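Local coordinates for alpha-L-arabinosidase (Xanthomonas axonopodis pv. citri, PDB 6D25), which probably hydrolyses alpha-L-arabinofuranosyl side groups of arabinoxylans, including those at internally di-substituted positions, as a trimeric family GH51 glycoside hydrolase, at residues N201-W204 / N209-V212; G154-A159 / R220-F225; G50-H55 / V322-T327. All blocks are in the same frame, centred on the assembly; numbering follows the deposited sequence.

Contact 1: residues N201-W204 / N209-V212; sequences NELW and NMRV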
loop_
_atom_site.group_PDB
_atom_site.type_symbol
_atom_site.label_atom_id
_atom_site.label_comp_id
_atom_site.label_asym_id
_atom_site.label_seq_id
_atom_site.Cartn_x
_atom_site.Cartn_y
_atom_site.Cartn_z
ATOM N N ASN A 201 12.199 7.908 2.231
ATOM C CA ASN A 201 13.378 8.250 3.065
ATOM C C ASN A 201 13.488 7.205 4.202
ATOM O O ASN A 201 12.556 6.890 4.861
ATOM C CB ASN A 201 13.241 9.675 3.592
ATOM C CG ASN A 201 12.831 10.679 2.518
ATOM O OD1 ASN A 201 13.710 11.194 1.781
ATOM N ND2 ASN A 201 11.504 10.835 2.276
ATOM N N GLU A 202 14.607 6.566 4.372
ATOM C CA GLU A 202 14.821 5.678 5.544
ATOM C C GLU A 202 13.661 4.649 5.639
ATOM O O GLU A 202 13.070 4.435 6.702
ATOM C CB GLU A 202 15.008 6.500 6.841
ATOM C CG GLU A 202 16.288 7.383 6.910
ATOM C CD GLU A 202 16.969 7.598 8.291
ATOM O OE1 GLU A 202 16.361 7.211 9.340
ATOM O OE2 GLU A 202 18.169 8.147 8.343
ATOM N N LEU A 203 13.357 3.946 4.545
ATOM C CA LEU A 203 12.201 3.026 4.535
ATOM C C LEU A 203 12.459 1.820 5.446
ATOM O O LEU A 203 11.500 1.181 5.858
ATOM C CB LEU A 203 11.906 2.588 3.094
ATOM C CG LEU A 203 11.398 3.694 2.156
ATOM C CD1 LEU A 203 10.857 3.129 0.871
ATOM C CD2 LEU A 203 10.331 4.539 2.794
ATOM N N TRP A 204 13.720 1.513 5.743
ATOM C CA TRP A 204 14.092 0.434 6.674
ATOM C C TRP A 204 13.768 0.839 8.117
ATOM O O TRP A 204 13.792 -0.018 8.979
ATOM C CB TRP A 204 15.572 0.011 6.561
ATOM C CG TRP A 204 16.475 1.126 6.167
ATOM C CD1 TRP A 204 16.932 1.400 4.910
ATOM C CD2 TRP A 204 16.964 2.180 7.017
ATOM N NE1 TRP A 204 17.637 2.572 4.920
ATOM C CE2 TRP A 204 17.677 3.064 6.199
ATOM C CE3 TRP A 204 16.895 2.432 8.393
ATOM C CZ2 TRP A 204 18.303 4.200 6.708
ATOM C CZ3 TRP A 204 17.472 3.572 8.896
ATOM C CH2 TRP A 204 18.170 4.438 8.062
ATOM N N ASN A 209 9.636 0.759 8.390
ATOM C CA ASN A 209 10.216 -0.492 8.941
ATOM C C ASN A 209 10.142 -1.617 7.896
ATOM O O ASN A 209 9.798 -2.758 8.215
ATOM C CB ASN A 209 9.567 -0.852 10.276
ATOM C CG ASN A 209 10.029 0.090 11.374
ATOM O OD1 ASN A 209 11.202 0.080 11.724
ATOM N ND2 ASN A 209 9.161 0.993 11.821
ATOM N N MET A 210 10.493 -1.295 6.660
ATOM C CA MET A 210 10.316 -2.201 5.533
ATOM C C MET A 210 11.531 -3.115 5.360
ATOM O O MET A 210 12.670 -2.638 5.406
ATOM C CB MET A 210 10.105 -1.404 4.251
ATOM C CG MET A 210 8.892 -0.502 4.278
ATOM S SD MET A 210 8.633 0.234 2.628
ATOM C CE MET A 210 7.380 1.467 2.987
ATOM N N ARG A 211 11.295 -4.380 5.098
ATOM C CA ARG A 211 12.304 -5.235 4.479
ATOM C C ARG A 211 12.595 -4.716 3.062
ATOM O O ARG A 211 11.688 -4.190 2.395
ATOM C CB ARG A 211 11.803 -6.657 4.238
ATOM C CG ARG A 211 11.249 -7.423 5.404
ATOM C CD ARG A 211 10.803 -8.821 4.963
ATOM N NE ARG A 211 9.734 -8.881 3.983
ATOM C CZ ARG A 211 9.747 -9.623 2.863
ATOM N NH1 ARG A 211 10.758 -10.418 2.556
ATOM N NH2 ARG A 211 8.742 -9.545 2.012
ATOM N N VAL A 212 13.836 -4.888 2.602
ATOM C CA VAL A 212 14.194 -4.359 1.281
ATOM C C VAL A 212 13.327 -5.000 0.187
ATOM O O VAL A 212 12.988 -4.294 -0.753
ATOM C CB VAL A 212 15.686 -4.514 0.966
ATOM C CG1 VAL A 212 16.132 -5.959 0.896
ATOM C CG2 VAL A 212 16.054 -3.743 -0.277
HETATM O O HOH W 1 13.652 -2.706 7.852
#
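Leu203 and Met210 run alongside each other in the same direction, and the thioether is what meets the leucine: Met210 SD sits 4.1 Å from Leu203 CD1 and equally close to Leu203 CB. With CG turned beside the backbone N (chi1 -60°) and the chain extended beyond it, Met210 brings its sulfur alongside the leucine branch, while its CB rests 3.3 Å from Leu203 O. That same carbonyl takes the one direct hydrogen bond of the contact, from Met210 N at 2.8 Å. The bond is nearly straight (168° at the hydrogen), with the donor tilted a little from the carbonyl plane. A second tie runs through a water, which donates to Trp204 O at 2.9 Å and to Met210 O at 2.6 Å. The indole of Trp204 turns the other way: NE1 bonds to Gly240 O, the ring meets Trp248 edge-to-face, and Glu202 CA lies over one of its faces near the rim. Asn209 starts away from the other segment, and its ND2 bonds to Thr224 OG1 of the second subunit. Cys206, in the short loop between the two segments, is disulfide-bonded to Cys100. Main-chain carbonyls and an amide, with one bridging water, thus close the loop, and the side chains contribute mainly apolar contact or bonds to other parts of the structure; Leu203 also packs on Pro239, and Met210 on Arg221 of the second subunit.

Contact 2: residues G154-A159 / R220-F225; sequences GNVGDA and RRYQTF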
loop_
_atom_site.group_PDB
_atom_site.type_symbol
_atom_site.label_atom_id
_atom_site.label_comp_id
_atom_site.label_asym_id
_atom_site.label_seq_id
_atom_site.Cartn_x
_atom_site.Cartn_y
_atom_site.Cartn_z
ATOM N N GLY A 154 9.832 13.006 -1.164
ATOM C CA GLY A 154 8.407 12.639 -1.232
ATOM C C GLY A 154 8.007 11.568 -0.222
ATOM O O GLY A 154 8.831 10.755 0.274
ATOM N N ASN A 155 6.724 11.575 0.118
ATOM C CA ASN A 155 6.119 10.696 1.117
ATOM C C ASN A 155 5.659 9.399 0.430
ATOM O O ASN A 155 4.693 9.386 -0.355
ATOM C CB ASN A 155 4.934 11.393 1.793
ATOM C CG ASN A 155 4.269 10.572 2.889
ATOM O OD1 ASN A 155 4.393 9.354 2.905
ATOM N ND2 ASN A 155 3.528 11.208 3.794
ATOM N N VAL A 156 6.348 8.309 0.772
ATOM C CA VAL A 156 5.987 6.988 0.385
ATOM C C VAL A 156 5.406 6.197 1.568
ATOM O O VAL A 156 4.443 5.444 1.384
ATOM C CB VAL A 156 7.218 6.308 -0.237
ATOM C CG1 VAL A 156 7.068 4.826 -0.302
ATOM C CG2 VAL A 156 7.493 6.887 -1.609
ATOM N N GLY A 157 5.876 6.433 2.761
ATOM C CA GLY A 157 5.502 5.617 3.918
ATOM C C GLY A 157 4.027 5.677 4.286
ATOM O O GLY A 157 3.401 4.634 4.453
ATOM N N ASP A 158 3.497 6.881 4.490
ATOM C CA ASP A 158 2.143 6.966 5.035
ATOM C C ASP A 158 1.115 7.552 4.054
ATOM O O ASP A 158 -0.108 7.485 4.329
ATOM C CB ASP A 158 2.168 7.561 6.447
ATOM C CG ASP A 158 1.789 9.004 6.605
ATOM O OD1 ASP A 158 1.892 9.741 5.618
ATOM O OD2 ASP A 158 1.424 9.354 7.728
ATOM N N ALA A 159 1.517 7.826 2.834
ATOM C CA ALA A 159 0.602 8.352 1.798
ATOM C C ALA A 159 0.412 7.314 0.697
ATOM O O ALA A 159 1.302 6.474 0.446
ATOM C CB ALA A 159 1.216 9.607 1.216
ATOM N N ARG A 220 9.242 0.757 -6.798
ATOM C CA ARG A 220 8.864 0.560 -8.207
ATOM C C ARG A 220 7.469 1.147 -8.496
ATOM O O ARG A 220 7.253 1.786 -9.545
ATOM C CB ARG A 220 8.929 -0.927 -8.567
ATOM C CG ARG A 220 10.362 -1.416 -8.755
ATOM C CD ARG A 220 10.472 -2.897 -8.864
ATOM N NE ARG A 220 9.719 -3.446 -9.985
ATOM C CZ ARG A 220 9.940 -4.606 -10.541
ATOM N NH1 ARG A 220 10.915 -5.406 -10.060
ATOM N NH2 ARG A 220 9.097 -5.001 -11.504
ATOM N N ARG A 221 6.515 0.905 -7.594
ATOM C CA ARG A 221 5.157 1.384 -7.753
ATOM C C ARG A 221 5.116 2.905 -7.623
ATOM O O ARG A 221 4.563 3.595 -8.512
ATOM C CB ARG A 221 4.233 0.760 -6.715
ATOM C CG ARG A 221 2.798 1.253 -6.718
ATOM C CD ARG A 221 2.033 0.500 -5.667
ATOM N NE ARG A 221 0.611 0.796 -5.655
ATOM C CZ ARG A 221 -0.256 0.260 -4.806
ATOM N NH1 ARG A 221 0.161 -0.521 -3.796
ATOM N NH2 ARG A 221 -1.546 0.539 -4.964
ATOM N N TYR A 222 5.640 3.470 -6.541
ATOM C CA TYR A 222 5.453 4.888 -6.297
ATOM C C TYR A 222 6.219 5.740 -7.335
ATOM O O TYR A 222 5.723 6.819 -7.750
ATOM C CB TYR A 222 5.894 5.278 -4.887
ATOM C CG TYR A 222 4.874 5.031 -3.808
ATOM C CD1 TYR A 222 4.460 3.750 -3.493
ATOM C CD2 TYR A 222 4.250 6.089 -3.148
ATOM C CE1 TYR A 222 3.498 3.519 -2.529
ATOM C CE2 TYR A 222 3.295 5.877 -2.182
ATOM C CZ TYR A 222 2.910 4.585 -1.868
ATOM O OH TYR A 222 1.947 4.340 -0.901
ATOM N N GLN A 223 7.377 5.277 -7.781
ATOM C CA GLN A 223 8.159 6.063 -8.742
ATOM C C GLN A 223 7.397 6.161 -10.074
ATOM O O GLN A 223 7.556 7.151 -10.782
ATOM C CB GLN A 223 9.586 5.533 -8.955
ATOM C CG GLN A 223 9.675 4.207 -9.687
ATOM C CD GLN A 223 9.520 4.299 -11.194
ATOM O OE1 GLN A 223 9.956 5.285 -11.785
ATOM N NE2 GLN A 223 8.915 3.280 -11.803
ATOM N N THR A 224 6.569 5.159 -10.377
ATOM C CA THR A 224 5.824 5.114 -11.635
ATOM C C THR A 224 5.027 6.427 -11.808
ATOM O O THR A 224 4.896 6.928 -12.946
ATOM C CB THR A 224 4.880 3.913 -11.661
ATOM O OG1 THR A 224 5.588 2.684 -11.522
ATOM C CG2 THR A 224 4.061 3.858 -12.941
ATOM N N PHE A 225 4.476 6.950 -10.722
ATOM C CA PHE A 225 3.506 7.993 -10.809
ATOM C C PHE A 225 4.142 9.376 -10.621
ATOM O O PHE A 225 3.425 10.378 -10.730
ATOM C CB PHE A 225 2.357 7.731 -9.833
ATOM C CG PHE A 225 1.712 6.405 -10.106
ATOM C CD1 PHE A 225 0.963 6.223 -11.260
ATOM C CD2 PHE A 225 1.956 5.317 -9.299
ATOM C CE1 PHE A 225 0.427 4.983 -11.569
ATOM C CE2 PHE A 225 1.414 4.079 -9.601
ATOM C CZ PHE A 225 0.660 3.903 -10.738
#
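Tyr222 OH is held from two directions: it donates to Ala159 O at 2.6 Å, and it accepts from Arg221 NH2 of the second subunit. Ala159 O lies at the ring edge, in its plane, and the hydroxyl in turn lies in the carbonyl plane, which is consistent with an O-H lying in the ring plane. Val156 packs over one face of the ring: Val156 CG1 sits 4.1 Å from the Tyr222 ring centroid and 7° off its normal, a CH-pi contact, while Val156 CG2 reaches Tyr222 CD2 at 3.7 Å. Both methyls can bear on the ring because a chi1 of 163° turns CG1 opposite the backbone N and leaves CG2 next to that N. In the (beta/alpha)8 barrel this joins the loop after strand 149-154, the third, to helix 212-224, which follows the fourth; Val199 of that fourth strand touches both Val156 and Tyr222. The loop holds its own shape through an Asx motif. Asn155 OD1 accepts from Asp158 N at 3.1 Å, on a lone pair, and more weakly from Ala159 N. Asn155 ND2 gives an almost straight bond to Asp158 OD1 at 2.9 Å and a further one to Tyr105 O. On the helix, Arg220 O is shared by Thr224 OG1, 2.7 Å away, and Gln223 NE2, while the Arg221 guanidinium bonds to Gly157 O and Tyr222 OH of the third subunit.

Contact 3: residues G50-H55 / V322-T327; sequences GQFAEH and VDEWGT. With GOL (glycerol), chain G.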
loop_
_atom_site.group_PDB
_atom_site.type_symbol
_atom_site.label_atom_id
_atom_site.label_comp_id
_atom_site.label_asym_id
_atom_site.label_seq_id
_atom_site.Cartn_x
_atom_site.Cartn_y
_atom_site.Cartn_z
ATOM N N GLY A 50 25.902 19.149 -1.291
ATOM C CA GLY A 50 24.497 19.354 -0.965
ATOM C C GLY A 50 24.260 19.568 0.519
ATOM O O GLY A 50 25.061 19.131 1.411
ATOM N N GLN A 51 23.164 20.296 0.783
ATOM C CA GLN A 51 22.688 20.571 2.121
ATOM C C GLN A 51 21.338 19.855 2.306
ATOM O O GLN A 51 20.737 19.336 1.365
ATOM C CB GLN A 51 22.553 22.075 2.340
ATOM C CG GLN A 51 23.841 22.878 2.117
ATOM C CD GLN A 51 24.838 22.754 3.251
ATOM O OE1 GLN A 51 24.514 22.339 4.365
ATOM N NE2 GLN A 51 26.083 23.116 2.969
ATOM N N PHE A 52 20.894 19.826 3.555
ATOM C CA PHE A 52 19.752 19.048 3.970
ATOM C C PHE A 52 19.050 19.790 5.097
ATOM O O PHE A 52 19.617 19.954 6.173
ATOM C CB PHE A 52 20.254 17.654 4.373
ATOM C CG PHE A 52 19.271 16.735 5.033
ATOM C CD1 PHE A 52 17.903 16.826 4.774
ATOM C CD2 PHE A 52 19.726 15.762 5.910
ATOM C CE1 PHE A 52 17.018 15.982 5.427
ATOM C CE2 PHE A 52 18.825 14.925 6.565
ATOM C CZ PHE A 52 17.483 15.036 6.314
ATOM N N ALA A 53 17.814 20.239 4.836
ATOM C CA ALA A 53 17.063 21.035 5.781
ATOM C C ALA A 53 15.736 20.350 6.125
ATOM O O ALA A 53 14.692 20.646 5.488
ATOM C CB ALA A 53 16.846 22.407 5.218
ATOM N N GLU A 54 15.750 19.475 7.133
ATOM C CA GLU A 54 14.555 18.824 7.613
ATOM C C GLU A 54 13.773 19.799 8.481
ATOM O O GLU A 54 14.359 20.665 9.144
ATOM C CB GLU A 54 14.914 17.574 8.427
ATOM C CG GLU A 54 13.734 16.739 8.913
ATOM C CD GLU A 54 14.094 15.347 9.410
ATOM O OE1 GLU A 54 15.316 15.058 9.516
ATOM O OE2 GLU A 54 13.170 14.540 9.707
ATOM N N HIS A 55 12.450 19.565 8.562
ATOM C CA HIS A 55 11.639 20.242 9.573
ATOM C C HIS A 55 11.943 19.605 10.920
ATOM O O HIS A 55 11.353 18.570 11.258
ATOM C CB HIS A 55 10.157 20.173 9.234
ATOM C CG HIS A 55 9.767 21.127 8.169
ATOM N ND1 HIS A 55 8.801 22.048 8.374
ATOM C CD2 HIS A 55 10.287 21.373 6.947
ATOM C CE1 HIS A 55 8.704 22.814 7.289
ATOM N NE2 HIS A 55 9.608 22.426 6.403
ATOM N N VAL A 322 24.942 10.143 -1.278
ATOM C CA VAL A 322 25.156 10.001 0.146
ATOM C C VAL A 322 24.300 11.065 0.809
ATOM O O VAL A 322 24.829 12.126 1.156
ATOM C CB VAL A 322 26.635 10.150 0.525
ATOM C CG1 VAL A 322 26.878 9.933 2.033
ATOM C CG2 VAL A 322 27.487 9.181 -0.267
ATOM N N ASP A 323 23.002 10.828 0.992
ATOM C CA ASP A 323 22.221 12.059 1.274
ATOM C C ASP A 323 21.978 12.242 2.774
ATOM O O ASP A 323 21.263 13.169 3.131
ATOM C CB ASP A 323 20.987 12.189 0.393
ATOM C CG ASP A 323 20.057 11.034 0.589
ATOM O OD1 ASP A 323 20.434 10.179 1.406
ATOM O OD2 ASP A 323 18.987 11.032 -0.055
ATOM N N GLU A 324 22.652 11.454 3.618
ATOM C CA GLU A 324 22.868 11.863 5.029
ATOM C C GLU A 324 24.257 11.401 5.448
ATOM O O GLU A 324 24.554 10.220 5.356
ATOM C CB GLU A 324 21.812 11.290 5.996
ATOM C CG GLU A 324 20.396 11.643 5.599
ATOM C CD GLU A 324 19.286 11.041 6.450
ATOM O OE1 GLU A 324 19.624 10.513 7.523
ATOM O OE2 GLU A 324 18.104 11.093 5.999
ATOM N N TRP A 325 25.075 12.345 5.894
ATOM C CA TRP A 325 26.344 12.077 6.532
ATOM C C TRP A 325 26.653 13.206 7.523
ATOM O O TRP A 325 25.996 14.242 7.485
ATOM C CB TRP A 325 27.460 11.911 5.495
ATOM C CG TRP A 325 27.787 13.160 4.737
ATOM C CD1 TRP A 325 27.137 13.632 3.634
ATOM C CD2 TRP A 325 28.850 14.095 5.002
ATOM N NE1 TRP A 325 27.686 14.814 3.218
ATOM C CE2 TRP A 325 28.761 15.107 4.012
ATOM C CE3 TRP A 325 29.848 14.197 5.973
ATOM C CZ2 TRP A 325 29.638 16.196 3.981
ATOM C CZ3 TRP A 325 30.731 15.250 5.916
ATOM C CH2 TRP A 325 30.630 16.242 4.939
ATOM N N GLY A 326 27.646 12.978 8.350
ATOM C CA GLY A 326 28.087 13.936 9.363
ATOM C C GLY A 326 28.045 13.379 10.765
ATOM O O GLY A 326 27.702 12.231 10.982
ATOM N N THR A 327 28.435 14.218 11.726
ATOM C CA THR A 327 28.553 13.806 13.098
ATOM C C THR A 327 27.202 13.897 13.806
ATOM O O THR A 327 26.407 14.769 13.554
ATOM C CB THR A 327 29.606 14.643 13.833
ATOM O OG1 THR A 327 29.307 16.039 13.697
ATOM C CG2 THR A 327 30.986 14.358 13.304
HETATM C C1 GOL G . 16.622 11.951 9.423
HETATM O O1 GOL G . 15.363 12.510 9.857
HETATM C C2 GOL G . 17.585 11.743 10.629
HETATM O O2 GOL G . 18.611 10.826 10.201
HETATM C C3 GOL G . 18.197 13.069 11.091
HETATM O O3 GOL G . 19.039 13.746 10.102
HETATM O O HOH W 2 27.432 17.291 1.314
#
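Two residues before Phe52 packs on Glu324, Gly50 O accepts a bond from a water that in turn accepts from Trp325 NE1, 3.1 Å from that nitrogen and in the indole plane. Gln51 continues the strand, its backbone paired with Asn93 and Arg95. Phe52 makes the direct contact. Its CG stands anti to the backbone N (chi1 171°), which swings the ring across to the other segment: Phe52 CE2 comes within 3.8 Å of Glu324 CG, and Phe52 CD2 lies 4.1 Å from Asp323 O. The ring and carboxylate planes are 21° apart, close to parallel, although the two side chains run obliquely. Glu54, extended, reaches its partner through a glycerol, probably from the crystallisation liquor; O1 donates to Glu54 OE1 at 2.6 Å and O2 to Glu324 OE1 at 2.9 Å. Around them Arg95 forms a salt bridge with Glu324 OE2, Tyr268 OH bonds to Glu324 OE1, and Gln373 holds Glu54 OE1. His55 closes the segment, bonded to Glu130 and Trp96. First and seventh strands of a (beta/alpha)8 barrel line a polar pocket beyond their C-terminal ends, consistent with the active site of a GH51 enzyme, whose nucleophile is carried on strand seven.

In the fold
From the N terminus, the chain first meets 50-55 on the first barrel strand, whose partner 322-327 waits on the seventh; contact 3 thus encloses most of the barrel. Within that span, 154-159 after the third strand pairs with 220-225 on the helix after the fourth, closing contact 2, and within that again the short loop of contact 1 closes between 201-204 and 209-212. The three are fully nested and none cross. Contacts 1 and 2 touch at Asn201 and Gly154; both reach the second subunit, and contact 2 also the third. Toward contact 3, the carboxylates of Glu202 and Glu324 come close at the C-terminal ends of the strands, consistent with the paired acids on strands four and seven of GH51 enzymes.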